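Local coordinates for hypothetical protein (Ruminococcus gnavus, PDB 4GL6), which is of unknown function but belongs to the DUF5037 family, at residues 50-55 with 98-103; 78-83 with 103-108; 82-87 with 120-125; 139-144 with 174-179. All blocks are in the same frame, centred on the assembly; numbering follows the deposited sequence.

How the interactions relate
Helix 75-95 carries interactions 2 and 3, which share K82 and Q83 and have centres about 7 Å apart, and it packs on the mixed sheet whose two inner strands meet in interaction 4. Interaction 1 joins the loop ahead of strand 54-59, in the antiparallel sheet, to the outermost strand 99-104 of the mixed one, and shares G103 with interaction 2. Centres of interactions 1 and 3 are the most distant, at about 15 Å. Along the chain the segments of interaction 1 alternate with those of interactions 2 and 3, while interaction 4 opens after these have closed. Together the contacts tie the two sheets and the helices, with E85 binding both R78 and the backbone N of G103.

Interaction 1 (50-55 with 98-103); sequences PKHPFE and NYYIQG
Y100 reaches out from strand 99-104 and meets H52 and the backbone of K51, in the loop that leads into strand 54-59. The two aromatic side chains reach toward each other from their two segments and meet obliquely, their planes 31° apart and their centroids 4.6 Å from each other. CE1 of H52 lies over one face of the phenol ring, toward its rim and 3.4 Å from Y100 CZ, and the same CE1 also approaches I101 O. The first torsion of Y100 (chi1 -170°) turns CG away from the backbone N and carries the ring to the loop, where the hydroxyl arrives beside the main chain. There Y100 OH donates a hydrogen bond of 2.7 Å to K51 O, which sits at the ring edge, and P53 CD packs beside the hydroxyl. The contact therefore links the loop before a strand of the antiparallel sheet to an outermost strand of the mixed sheet. R78 and E85 of helix 75-95 also touch the H52 side chain, and a glycerol, presumably a crystallisation additive, lies about 3 Å from it. The chemistry implies a directional grip on the main chain, one donated phenol proton to a carbonyl, combined with an oblique aromatic contact.

Interaction 2 (78-83 with 103-108); sequences RLLAKQ and GDIIIP
L80 and I105 bury the most surface here, with A81 close behind, and the I105 CD1 methyl sits at the junction of L80 and A81. It rests against the helix backbone where one residue passes into the other, 3.4 Å from L80 O and 3.5 Å from A81 N, and the same methyl of I105 touches L80 CB at 3.9 Å. CG1 of I105 is anti to its carbonyl carbon (chi1 -68°) and the chain then extends (chi2 169°), which carries CD1 out to the helix. The leucine's own tip is used further along: L80 CD1 meets I107 CD1 at 3.6 Å, the two side chains crossing at about a right angle. A81 takes the other end of the contact, where A81 CB lies alongside the backbone of G103, 3.9 Å from G103 O. No hydrogen bond joins the two segments, so this is an apolar seam between one side of a helix and an extended chain. Within the helix, Q83 NE2 donates a nearly straight bond to L79 O. That oxygen also accepts from Q83 N, the two donors approaching from opposite faces of its carbonyl plane. In the fold, the seam runs from the end of strand 99-104 into the following loop, against one side of helix 75-95, with Y125 and W122 of helix 122-129 closing over L80, I105 and I107.

Interaction 3 (82-87 with 120-125); sequences KQMESM and SQWKNY
Q83 and W122 mark the closest backbone approach, their CA atoms 7.5 Å apart, where helix 75-95 passes the first turn of helix 122-129. The contact is built on a Met-aromatic motif: the selenomethionine M87 lies over one face of the W122 indole. Its chain bends at the last torsion (chi3 -90°), bringing CE down over the ring system, 3.6 Å from CD2 of W122, in a CH-pi contact with the six-membered ring. The selenium stands farther off, above the five-membered ring, with SE of M87 4.6 Å from that ring's centroid. Y125 CD2, from the next turn of the tryptophan's own helix, lies on the opposite side, off toward the rim of the indole. M84, another selenomethionine, comes obliquely to the indole through CB, 4.2 Å from W122 CH2. The indole nitrogen has its partner in the backbone oxygen of L171, at the end of helix 156-171, so W122 spans three helices. A polar link lies beside the aromatic one, just before the N-cap residue Q121. Here the amide of Q83 turns one N-H, in its own plane, straight at the loop: Q83 NE2 donates to S120 O at 2.9 Å with an N-H...O angle of 172°.

Interaction 4 (139-144 with 174-179); sequences LGSAWV and QALLYV
L139 and Q174 begin a ladder of five backbone hydrogen bonds between the two segments. L139 N donates to Q174 O at 2.8 Å; then L176 N binds G140 O, A142 N binds L176 O, Y178 N binds A142 O, and V144 N binds Y178 O at 2.8 Å. The strands run parallel, 10° apart in direction. CA-H...O contacts fill in between the bonds, among them S141 CA to L176 O. Strand 140-147, helix 156-171 and strand 175-182 form a beta-alpha-beta crossover, and these are its adjacent parallel strands in the mixed sheet. Between these two segments the aromatic stack lies on the face that carries S141, W143, L176 and Y178. W143 and Y178 leave their strands with nearly the same first torsion (chi1 -56° in W143), which runs the rings alongside each other in an offset stack: the six-membered ring of W143 sits 3.6 Å from the Y178 ring, centroid to centroid, with planes 6° apart. S141 OG meets L176 CB at 3.7 Å. Apolar contacts line the other face, where V144 CB meets V179 CG2 at 4.2 Å, and L177 CD1 touches both V144 CG2 and A142 CB. Helix 75-95 covers A142 and V144 there, and Y163 and Y167 of helix 156-171 pack on L177.

Interaction 1 (50-55 with 98-103)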
loop_
_atom_site.group_PDB
_atom_site.type_symbol
_atom_site.label_atom_id
_atom_site.label_comp_id
_atom_site.label_asym_id
_atom_site.label_seq_id
_atom_site.Cartn_x
_atom_site.Cartn_y
_atom_site.Cartn_z
ATOM N N PRO A 50 -8.703 4.919 -9.475
ATOM C CA PRO A 50 -9.803 4.803 -8.525
ATOM C C PRO A 50 -9.881 3.560 -7.647
ATOM O O PRO A 50 -10.618 3.598 -6.667
ATOM C CB PRO A 50 -11.032 4.864 -9.437
ATOM C CG PRO A 50 -10.585 4.175 -10.680
ATOM C CD PRO A 50 -9.121 4.481 -10.826
ATOM N N LYS A 51 -9.166 2.488 -7.982
ATOM C CA LYS A 51 -9.242 1.252 -7.188
ATOM C C LYS A 51 -8.248 1.206 -6.010
ATOM O O LYS A 51 -8.377 0.315 -5.181
ATOM C CB LYS A 51 -9.012 0.027 -8.083
ATOM C CG LYS A 51 -9.937 -0.125 -9.288
ATOM C CD LYS A 51 -11.341 -0.643 -8.960
ATOM C CE LYS A 51 -12.144 -0.875 -10.247
ATOM N NZ LYS A 51 -13.393 -1.662 -10.052
ATOM N N HIS A 52 -7.289 2.146 -5.926
ATOM C CA HIS A 52 -6.232 2.146 -4.886
ATOM C C HIS A 52 -6.197 3.362 -3.998
ATOM O O HIS A 52 -5.492 4.356 -4.297
ATOM C CB HIS A 52 -4.893 1.963 -5.542
ATOM C CG HIS A 52 -4.746 0.628 -6.173
ATOM N ND1 HIS A 52 -4.369 -0.456 -5.467
ATOM C CD2 HIS A 52 -4.990 0.201 -7.465
ATOM C CE1 HIS A 52 -4.338 -1.509 -6.275
ATOM N NE2 HIS A 52 -4.722 -1.110 -7.503
ATOM N N PRO A 53 -6.924 3.308 -2.872
ATOM C CA PRO A 53 -6.990 4.490 -2.014
ATOM C C PRO A 53 -5.720 4.787 -1.223
ATOM O O PRO A 53 -4.866 3.923 -1.071
ATOM C CB PRO A 53 -8.148 4.172 -1.067
ATOM C CG PRO A 53 -8.194 2.694 -1.013
ATOM C CD PRO A 53 -7.694 2.178 -2.315
ATOM N N PHE A 54 -5.613 6.031 -0.760
ATOM C CA PHE A 54 -4.498 6.489 0.076
ATOM C C PHE A 54 -4.992 7.412 1.176
ATOM O O PHE A 54 -5.992 8.106 0.984
ATOM C CB PHE A 54 -3.426 7.174 -0.746
ATOM C CG PHE A 54 -3.862 8.442 -1.420
ATOM C CD1 PHE A 54 -4.559 8.399 -2.625
ATOM C CD2 PHE A 54 -3.526 9.693 -0.876
ATOM C CE1 PHE A 54 -4.953 9.576 -3.255
ATOM C CE2 PHE A 54 -3.902 10.873 -1.506
ATOM C CZ PHE A 54 -4.617 10.815 -2.701
ATOM N N GLU A 55 -4.290 7.405 2.313
ATOM C CA GLU A 55 -4.679 8.203 3.474
ATOM C C GLU A 55 -3.913 9.519 3.504
ATOM O O GLU A 55 -2.765 9.588 3.095
ATOM C CB GLU A 55 -4.494 7.426 4.780
ATOM C CG GLU A 55 -5.283 7.987 5.950
ATOM C CD GLU A 55 -5.174 7.125 7.199
ATOM O OE1 GLU A 55 -4.043 7.042 7.737
ATOM O OE2 GLU A 55 -6.220 6.563 7.660
ATOM N N ASN A 98 -6.852 -12.757 -11.644
ATOM C CA ASN A 98 -7.483 -11.841 -10.670
ATOM C C ASN A 98 -6.659 -11.728 -9.404
ATOM O O ASN A 98 -6.254 -12.737 -8.821
ATOM C CB ASN A 98 -8.881 -12.291 -10.254
ATOM C CG ASN A 98 -9.946 -11.765 -11.149
ATOM O OD1 ASN A 98 -10.787 -10.971 -10.698
ATOM N ND2 ASN A 98 -9.886 -12.124 -12.438
ATOM N N TYR A 99 -6.464 -10.492 -8.960
ATOM C CA TYR A 99 -5.641 -10.196 -7.804
ATOM C C TYR A 99 -5.755 -8.726 -7.420
ATOM O O TYR A 99 -6.231 -7.910 -8.206
ATOM C CB TYR A 99 -4.149 -10.501 -8.105
ATOM C CG TYR A 99 -3.677 -9.856 -9.392
ATOM C CD1 TYR A 99 -3.271 -8.518 -9.427
ATOM C CD2 TYR A 99 -3.681 -10.563 -10.586
ATOM C CE1 TYR A 99 -2.867 -7.911 -10.614
ATOM C CE2 TYR A 99 -3.265 -9.964 -11.781
ATOM C CZ TYR A 99 -2.862 -8.636 -11.788
ATOM O OH TYR A 99 -2.466 -8.051 -12.960
ATOM N N TYR A 100 -5.289 -8.402 -6.221
ATOM C CA TYR A 100 -5.227 -7.029 -5.762
ATOM C C TYR A 100 -3.869 -6.863 -5.081
ATOM O O TYR A 100 -3.561 -7.604 -4.130
ATOM C CB TYR A 100 -6.368 -6.711 -4.806
ATOM C CG TYR A 100 -6.472 -5.229 -4.506
ATOM C CD1 TYR A 100 -5.660 -4.634 -3.525
ATOM C CD2 TYR A 100 -7.381 -4.418 -5.187
ATOM C CE1 TYR A 100 -5.751 -3.272 -3.240
ATOM C CE2 TYR A 100 -7.486 -3.058 -4.902
ATOM C CZ TYR A 100 -6.667 -2.489 -3.927
ATOM O OH TYR A 100 -6.749 -1.155 -3.638
ATOM N N ILE A 101 -3.072 -5.909 -5.568
ATOM C CA ILE A 101 -1.755 -5.634 -5.022
ATOM C C ILE A 101 -1.862 -4.323 -4.264
ATOM O O ILE A 101 -2.113 -3.275 -4.860
ATOM C CB ILE A 101 -0.700 -5.513 -6.131
ATOM C CG1 ILE A 101 -0.680 -6.798 -6.991
ATOM C CG2 ILE A 101 0.664 -5.220 -5.521
ATOM C CD1 ILE A 101 0.154 -6.680 -8.253
ATOM N N GLN A 102 -1.655 -4.381 -2.951
ATOM C CA GLN A 102 -1.734 -3.205 -2.079
ATOM C C GLN A 102 -0.341 -2.813 -1.549
ATOM O O GLN A 102 0.253 -3.536 -0.746
ATOM C CB GLN A 102 -2.652 -3.501 -0.909
ATOM C CG GLN A 102 -3.022 -2.290 -0.079
ATOM C CD GLN A 102 -3.674 -2.689 1.212
ATOM O OE1 GLN A 102 -3.025 -3.253 2.088
ATOM N NE2 GLN A 102 -4.935 -2.374 1.350
ATOM N N GLY A 103 0.157 -1.669 -1.993
ATOM C CA GLY A 103 1.447 -1.150 -1.541
ATOM C C GLY A 103 1.263 -0.405 -0.236
ATOM O O GLY A 103 0.321 0.368 -0.113
#

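Interaction 2 (78-83 with 103-108)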
loop_
_atom_site.group_PDB
_atom_site.type_symbol
_atom_site.label_atom_id
_atom_site.label_comp_id
_atom_site.label_asym_id
_atom_site.label_seq_id
_atom_site.Cartn_x
_atom_site.Cartn_y
_atom_site.Cartn_z
ATOM N N ARG A 78 1.562 7.847 -1.944
ATOM C CA ARG A 78 0.730 7.052 -2.869
ATOM C C ARG A 78 1.433 6.761 -4.185
ATOM O O ARG A 78 1.344 5.647 -4.697
ATOM C CB ARG A 78 -0.630 7.730 -3.146
ATOM C CG ARG A 78 -1.478 7.130 -4.273
ATOM C CD ARG A 78 -1.765 5.651 -4.030
ATOM N NE ARG A 78 -1.932 4.902 -5.271
ATOM C CZ ARG A 78 -1.825 3.575 -5.392
ATOM N NH1 ARG A 78 -1.523 2.795 -4.361
ATOM N NH2 ARG A 78 -1.991 3.018 -6.580
ATOM N N LEU A 79 2.099 7.768 -4.732
ATOM C CA LEU A 79 2.846 7.601 -5.970
ATOM C C LEU A 79 3.961 6.561 -5.809
ATOM O O LEU A 79 4.225 5.802 -6.753
ATOM C CB LEU A 79 3.427 8.936 -6.442
ATOM C CG LEU A 79 2.438 10.045 -6.812
ATOM C CD1 LEU A 79 3.208 11.346 -7.069
ATOM C CD2 LEU A 79 1.591 9.648 -8.004
ATOM N N LEU A 80 4.599 6.517 -4.631
ATOM C CA LEU A 80 5.631 5.509 -4.347
ATOM C C LEU A 80 4.970 4.106 -4.263
ATOM O O LEU A 80 5.486 3.154 -4.846
ATOM C CB LEU A 80 6.469 5.868 -3.104
ATOM C CG LEU A 80 7.510 7.009 -3.207
ATOM C CD1 LEU A 80 8.069 7.371 -1.837
ATOM C CD2 LEU A 80 8.676 6.671 -4.133
ATOM N N ALA A 81 3.822 4.006 -3.588
ATOM C CA ALA A 81 3.027 2.762 -3.531
ATOM C C ALA A 81 2.621 2.287 -4.917
ATOM O O ALA A 81 2.742 1.104 -5.203
ATOM C CB ALA A 81 1.764 2.911 -2.654
ATOM N N LYS A 82 2.173 3.211 -5.775
ATOM C CA LYS A 82 1.778 2.885 -7.163
ATOM C C LYS A 82 2.930 2.184 -7.919
ATOM O O LYS A 82 2.712 1.191 -8.640
ATOM C CB LYS A 82 1.298 4.149 -7.918
ATOM C CG LYS A 82 0.754 3.949 -9.343
ATOM C CD LYS A 82 0.206 5.258 -9.921
ATOM C CE LYS A 82 -0.172 5.132 -11.396
ATOM N NZ LYS A 82 -1.148 4.036 -11.650
ATOM N N GLN A 83 4.144 2.689 -7.723
ATOM C CA GLN A 83 5.338 2.099 -8.341
ATOM C C GLN A 83 5.687 0.736 -7.772
ATOM O O GLN A 83 6.089 -0.155 -8.519
ATOM C CB GLN A 83 6.530 3.049 -8.252
ATOM C CG GLN A 83 6.432 4.159 -9.269
ATOM C CD GLN A 83 7.288 5.318 -8.891
ATOM O OE1 GLN A 83 8.413 5.467 -9.378
ATOM N NE2 GLN A 83 6.784 6.129 -7.975
ATOM N N GLY A 103 0.157 -1.669 -1.993
ATOM C CA GLY A 103 1.447 -1.150 -1.541
ATOM C C GLY A 103 1.263 -0.405 -0.236
ATOM O O GLY A 103 0.321 0.368 -0.113
ATOM N N ASP A 104 2.167 -0.631 0.719
ATOM C CA ASP A 104 2.131 -0.036 2.060
ATOM C C ASP A 104 3.475 0.635 2.351
ATOM O O ASP A 104 4.363 0.039 2.956
ATOM C CB ASP A 104 1.790 -1.145 3.077
ATOM C CG ASP A 104 1.666 -0.644 4.520
ATOM O OD1 ASP A 104 1.473 0.564 4.790
ATOM O OD2 ASP A 104 1.745 -1.509 5.397
ATOM N N ILE A 105 3.603 1.870 1.865
ATOM C CA ILE A 105 4.794 2.701 2.018
ATOM C C ILE A 105 4.421 3.882 2.900
ATOM O O ILE A 105 3.486 4.569 2.600
ATOM C CB ILE A 105 5.297 3.192 0.655
ATOM C CG1 ILE A 105 5.826 1.992 -0.155
ATOM C CG2 ILE A 105 6.423 4.223 0.810
ATOM C CD1 ILE A 105 6.120 2.270 -1.611
ATOM N N ILE A 106 5.149 4.079 3.996
ATOM C CA ILE A 106 4.927 5.167 4.955
ATOM C C ILE A 106 6.141 6.098 5.002
ATOM O O ILE A 106 7.215 5.687 5.418
ATOM C CB ILE A 106 4.677 4.612 6.371
ATOM C CG1 ILE A 106 3.372 3.771 6.403
ATOM C CG2 ILE A 106 4.648 5.749 7.394
ATOM C CD1 ILE A 106 2.081 4.535 6.147
ATOM N N ILE A 107 5.938 7.348 4.591
ATOM C CA ILE A 107 6.962 8.394 4.598
ATOM C C ILE A 107 6.960 9.037 5.985
ATOM O O ILE A 107 5.922 9.561 6.393
ATOM C CB ILE A 107 6.628 9.507 3.589
ATOM C CG1 ILE A 107 6.567 8.951 2.173
ATOM C CG2 ILE A 107 7.639 10.643 3.658
ATOM C CD1 ILE A 107 7.829 8.257 1.695
ATOM N N PRO A 108 8.092 9.002 6.714
ATOM C CA PRO A 108 8.150 9.595 8.067
ATOM C C PRO A 108 8.142 11.141 8.077
ATOM O O PRO A 108 8.502 11.777 7.065
ATOM C CB PRO A 108 9.460 9.041 8.632
ATOM C CG PRO A 108 10.322 8.816 7.427
ATOM C CD PRO A 108 9.406 8.475 6.292
#

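Interaction 3 (82-87 with 120-125)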
loop_
_atom_site.group_PDB
_atom_site.type_symbol
_atom_site.label_atom_id
_atom_site.label_comp_id
_atom_site.label_asym_id
_atom_site.label_seq_id
_atom_site.Cartn_x
_atom_site.Cartn_y
_atom_site.Cartn_z
ATOM N N LYS A 82 2.173 3.211 -5.775
ATOM C CA LYS A 82 1.778 2.885 -7.163
ATOM C C LYS A 82 2.930 2.184 -7.919
ATOM O O LYS A 82 2.712 1.191 -8.640
ATOM C CB LYS A 82 1.298 4.149 -7.918
ATOM C CG LYS A 82 0.754 3.949 -9.343
ATOM C CD LYS A 82 0.206 5.258 -9.921
ATOM C CE LYS A 82 -0.172 5.132 -11.396
ATOM N NZ LYS A 82 -1.148 4.036 -11.650
ATOM N N GLN A 83 4.144 2.689 -7.723
ATOM C CA GLN A 83 5.338 2.099 -8.341
ATOM C C GLN A 83 5.687 0.736 -7.772
ATOM O O GLN A 83 6.089 -0.155 -8.519
ATOM C CB GLN A 83 6.530 3.049 -8.252
ATOM C CG GLN A 83 6.432 4.159 -9.269
ATOM C CD GLN A 83 7.288 5.318 -8.891
ATOM O OE1 GLN A 83 8.413 5.467 -9.378
ATOM N NE2 GLN A 83 6.784 6.129 -7.975
HETATM N N MSE A 84 5.548 0.580 -6.460
HETATM C CA MSE A 84 5.815 -0.713 -5.785
HETATM C C MSE A 84 4.821 -1.779 -6.315
HETATM O O MSE A 84 5.214 -2.879 -6.689
HETATM C CB MSE A 84 5.745 -0.577 -4.254
HETATM C CG MSE A 84 6.392 -1.740 -3.514
HETATM SE SE MSE A 84 5.914 -1.773 -1.651
HETATM C CE MSE A 84 6.960 -3.284 -0.998
ATOM N N GLU A 85 3.551 -1.393 -6.378
ATOM C CA GLU A 85 2.480 -2.216 -6.938
ATOM C C GLU A 85 2.783 -2.625 -8.380
ATOM O O GLU A 85 2.664 -3.794 -8.736
ATOM C CB GLU A 85 1.152 -1.449 -6.877
ATOM C CG GLU A 85 0.631 -1.309 -5.447
ATOM C CD GLU A 85 -0.468 -0.280 -5.270
ATOM O OE1 GLU A 85 -1.052 0.218 -6.261
ATOM O OE2 GLU A 85 -0.749 0.047 -4.095
ATOM N N SER A 86 3.210 -1.659 -9.180
ATOM C CA SER A 86 3.508 -1.893 -10.585
ATOM C C SER A 86 4.624 -2.937 -10.781
ATOM O O SER A 86 4.481 -3.866 -11.575
ATOM C CB SER A 86 3.888 -0.569 -11.260
ATOM O OG SER A 86 4.025 -0.751 -12.649
HETATM N N MSE A 87 5.723 -2.764 -10.050
HETATM C CA MSE A 87 6.880 -3.681 -10.096
HETATM C C MSE A 87 6.532 -5.108 -9.623
HETATM O O MSE A 87 7.022 -6.095 -10.189
HETATM C CB MSE A 87 8.067 -3.098 -9.304
HETATM C CG MSE A 87 8.727 -1.876 -9.959
HETATM SE SE MSE A 87 10.160 -1.034 -8.843
HETATM C CE MSE A 87 9.120 0.268 -7.837
ATOM N N SER A 120 8.819 11.274 -4.976
ATOM C CA SER A 120 8.071 10.260 -5.739
ATOM C C SER A 120 8.906 9.462 -6.749
ATOM O O SER A 120 8.422 8.478 -7.280
ATOM C CB SER A 120 6.902 10.904 -6.471
ATOM O OG SER A 120 7.388 11.763 -7.486
ATOM N N GLN A 121 10.122 9.895 -7.061
ATOM C CA GLN A 121 11.013 9.099 -7.902
ATOM C C GLN A 121 11.612 7.985 -7.034
ATOM O O GLN A 121 12.318 8.254 -6.047
ATOM C CB GLN A 121 12.139 9.921 -8.456
ATOM C CG GLN A 121 11.699 11.062 -9.330
ATOM C CD GLN A 121 12.898 11.648 -10.019
ATOM O OE1 GLN A 121 13.374 12.710 -9.641
ATOM N NE2 GLN A 121 13.463 10.897 -10.953
ATOM N N TRP A 122 11.353 6.743 -7.429
ATOM C CA TRP A 122 11.811 5.565 -6.691
ATOM C C TRP A 122 13.291 5.600 -6.356
ATOM O O TRP A 122 13.668 5.334 -5.216
ATOM C CB TRP A 122 11.448 4.301 -7.453
ATOM C CG TRP A 122 11.618 3.092 -6.613
ATOM C CD1 TRP A 122 12.688 2.229 -6.592
ATOM C CD2 TRP A 122 10.713 2.605 -5.603
ATOM N NE1 TRP A 122 12.498 1.243 -5.675
ATOM C CE2 TRP A 122 11.342 1.409 -5.041
ATOM C CE3 TRP A 122 9.481 3.010 -5.120
ATOM C CZ2 TRP A 122 10.746 0.663 -4.046
ATOM C CZ3 TRP A 122 8.888 2.245 -4.119
ATOM C CH2 TRP A 122 9.508 1.097 -3.598
ATOM N N LYS A 123 14.122 5.969 -7.330
ATOM C CA LYS A 123 15.572 6.070 -7.110
ATOM C C LYS A 123 15.959 6.985 -5.916
ATOM O O LYS A 123 16.840 6.630 -5.136
ATOM C CB LYS A 123 16.317 6.481 -8.383
ATOM C CG LYS A 123 15.854 7.777 -9.048
ATOM C CD LYS A 123 16.947 8.413 -9.921
ATOM C CE LYS A 123 16.527 9.786 -10.436
ATOM N NZ LYS A 123 17.662 10.569 -10.989
ATOM N N ASN A 124 15.273 8.120 -5.760
ATOM C CA ASN A 124 15.538 9.061 -4.661
ATOM C C ASN A 124 15.074 8.531 -3.338
ATOM O O ASN A 124 15.694 8.797 -2.301
ATOM C CB ASN A 124 14.847 10.407 -4.893
ATOM C CG ASN A 124 15.436 11.177 -6.046
ATOM O OD1 ASN A 124 16.604 11.027 -6.385
ATOM N ND2 ASN A 124 14.632 12.038 -6.634
ATOM N N TYR A 125 13.947 7.827 -3.371
ATOM C CA TYR A 125 13.370 7.239 -2.176
ATOM C C TYR A 125 14.294 6.155 -1.613
ATOM O O TYR A 125 14.535 6.121 -0.412
ATOM C CB TYR A 125 11.955 6.719 -2.467
ATOM C CG TYR A 125 11.313 6.024 -1.298
ATOM C CD1 TYR A 125 11.131 6.686 -0.086
ATOM C CD2 TYR A 125 10.863 4.698 -1.399
ATOM C CE1 TYR A 125 10.530 6.040 1.012
ATOM C CE2 TYR A 125 10.261 4.040 -0.305
ATOM C CZ TYR A 125 10.108 4.719 0.888
ATOM O OH TYR A 125 9.525 4.089 1.924
#

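Interaction 4 (139-144 with 174-179)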
loop_
_atom_site.group_PDB
_atom_site.type_symbol
_atom_site.label_atom_id
_atom_site.label_comp_id
_atom_site.label_asym_id
_atom_site.label_seq_id
_atom_site.Cartn_x
_atom_site.Cartn_y
_atom_site.Cartn_z
ATOM N N LEU A 139 11.640 -0.059 2.994
ATOM C CA LEU A 139 11.038 0.631 1.846
ATOM C C LEU A 139 9.528 0.577 1.955
ATOM O O LEU A 139 8.838 1.593 1.797
ATOM C CB LEU A 139 11.477 -0.015 0.530
ATOM C CG LEU A 139 12.959 0.113 0.182
ATOM C CD1 LEU A 139 13.205 -0.681 -1.091
ATOM C CD2 LEU A 139 13.432 1.548 0.020
ATOM N N GLY A 140 9.040 -0.614 2.251
ATOM C CA GLY A 140 7.624 -0.822 2.503
ATOM C C GLY A 140 7.258 -2.287 2.504
ATOM O O GLY A 140 8.132 -3.169 2.498
ATOM N N SER A 141 5.952 -2.520 2.509
ATOM C CA SER A 141 5.385 -3.848 2.475
ATOM C C SER A 141 4.390 -3.919 1.338
ATOM O O SER A 141 3.808 -2.911 0.961
ATOM C CB SER A 141 4.706 -4.140 3.795
ATOM O OG SER A 141 5.663 -4.008 4.826
ATOM N N ALA A 142 4.253 -5.099 0.747
ATOM C CA ALA A 142 3.256 -5.339 -0.301
ATOM C C ALA A 142 2.310 -6.401 0.213
ATOM O O ALA A 142 2.780 -7.452 0.664
ATOM C CB ALA A 142 3.913 -5.797 -1.568
ATOM N N TRP A 143 1.006 -6.104 0.187
ATOM C CA TRP A 143 -0.055 -7.033 0.588
ATOM C C TRP A 143 -0.738 -7.428 -0.686
ATOM O O TRP A 143 -1.541 -6.668 -1.219
ATOM C CB TRP A 143 -1.012 -6.381 1.590
ATOM C CG TRP A 143 -0.273 -5.859 2.789
ATOM C CD1 TRP A 143 0.292 -4.598 2.960
ATOM C CD2 TRP A 143 0.055 -6.586 3.991
ATOM N NE1 TRP A 143 0.914 -4.505 4.165
ATOM C CE2 TRP A 143 0.801 -5.661 4.841
ATOM C CE3 TRP A 143 -0.197 -7.857 4.446
ATOM C CZ2 TRP A 143 1.273 -6.029 6.100
ATOM C CZ3 TRP A 143 0.269 -8.222 5.710
ATOM C CH2 TRP A 143 0.999 -7.330 6.513
ATOM N N VAL A 144 -0.394 -8.616 -1.184
ATOM C CA VAL A 144 -0.942 -9.164 -2.410
ATOM C C VAL A 144 -2.029 -10.186 -2.071
ATOM O O VAL A 144 -1.800 -11.112 -1.291
ATOM C CB VAL A 144 0.138 -9.842 -3.240
ATOM C CG1 VAL A 144 -0.466 -10.396 -4.522
ATOM C CG2 VAL A 144 1.250 -8.840 -3.562
ATOM N N GLN A 174 15.422 -2.976 1.780
ATOM C CA GLN A 174 14.682 -3.848 2.694
ATOM C C GLN A 174 13.177 -3.689 2.418
ATOM O O GLN A 174 12.663 -2.570 2.434
ATOM C CB GLN A 174 15.031 -3.564 4.168
ATOM C CG GLN A 174 14.322 -4.498 5.136
ATOM C CD GLN A 174 14.880 -4.582 6.543
ATOM O OE1 GLN A 174 15.987 -5.105 6.776
ATOM N NE2 GLN A 174 14.066 -4.163 7.510
ATOM N N ALA A 175 12.500 -4.803 2.127
ATOM C CA ALA A 175 11.047 -4.800 1.872
ATOM C C ALA A 175 10.408 -6.144 2.217
ATOM O O ALA A 175 11.083 -7.175 2.158
ATOM C CB ALA A 175 10.758 -4.438 0.418
ATOM N N LEU A 176 9.114 -6.116 2.569
ATOM C CA LEU A 176 8.344 -7.314 2.937
ATOM C C LEU A 176 7.334 -7.667 1.842
ATOM O O LEU A 176 6.831 -6.783 1.134
ATOM C CB LEU A 176 7.590 -7.117 4.258
ATOM C CG LEU A 176 8.490 -7.020 5.495
ATOM C CD1 LEU A 176 9.186 -5.668 5.562
ATOM C CD2 LEU A 176 7.727 -7.282 6.776
ATOM N N LEU A 177 7.044 -8.965 1.725
ATOM C CA LEU A 177 6.048 -9.501 0.779
ATOM C C LEU A 177 5.075 -10.398 1.528
ATOM O O LEU A 177 5.503 -11.284 2.282
ATOM C CB LEU A 177 6.718 -10.337 -0.303
ATOM C CG LEU A 177 5.818 -10.965 -1.388
ATOM C CD1 LEU A 177 4.948 -9.942 -2.109
ATOM C CD2 LEU A 177 6.668 -11.718 -2.399
ATOM N N TYR A 178 3.778 -10.165 1.304
ATOM C CA TYR A 178 2.691 -10.998 1.841
ATOM C C TYR A 178 1.822 -11.409 0.633
ATOM O O TYR A 178 1.417 -10.543 -0.153
ATOM C CB TYR A 178 1.872 -10.227 2.874
ATOM C CG TYR A 178 2.661 -9.710 4.066
ATOM C CD1 TYR A 178 3.254 -8.427 4.058
ATOM C CD2 TYR A 178 2.787 -10.465 5.215
ATOM C CE1 TYR A 178 3.974 -7.944 5.159
ATOM C CE2 TYR A 178 3.495 -9.994 6.320
ATOM C CZ TYR A 178 4.084 -8.736 6.293
ATOM O OH TYR A 178 4.785 -8.276 7.382
ATOM N N VAL A 179 1.621 -12.707 0.430
ATOM C CA VAL A 179 0.811 -13.202 -0.688
ATOM C C VAL A 179 -0.226 -14.122 -0.120
ATOM O O VAL A 179 0.116 -15.180 0.405
ATOM C CB VAL A 179 1.642 -13.941 -1.762
ATOM C CG1 VAL A 179 0.737 -14.370 -2.919
ATOM C CG2 VAL A 179 2.755 -13.033 -2.281
#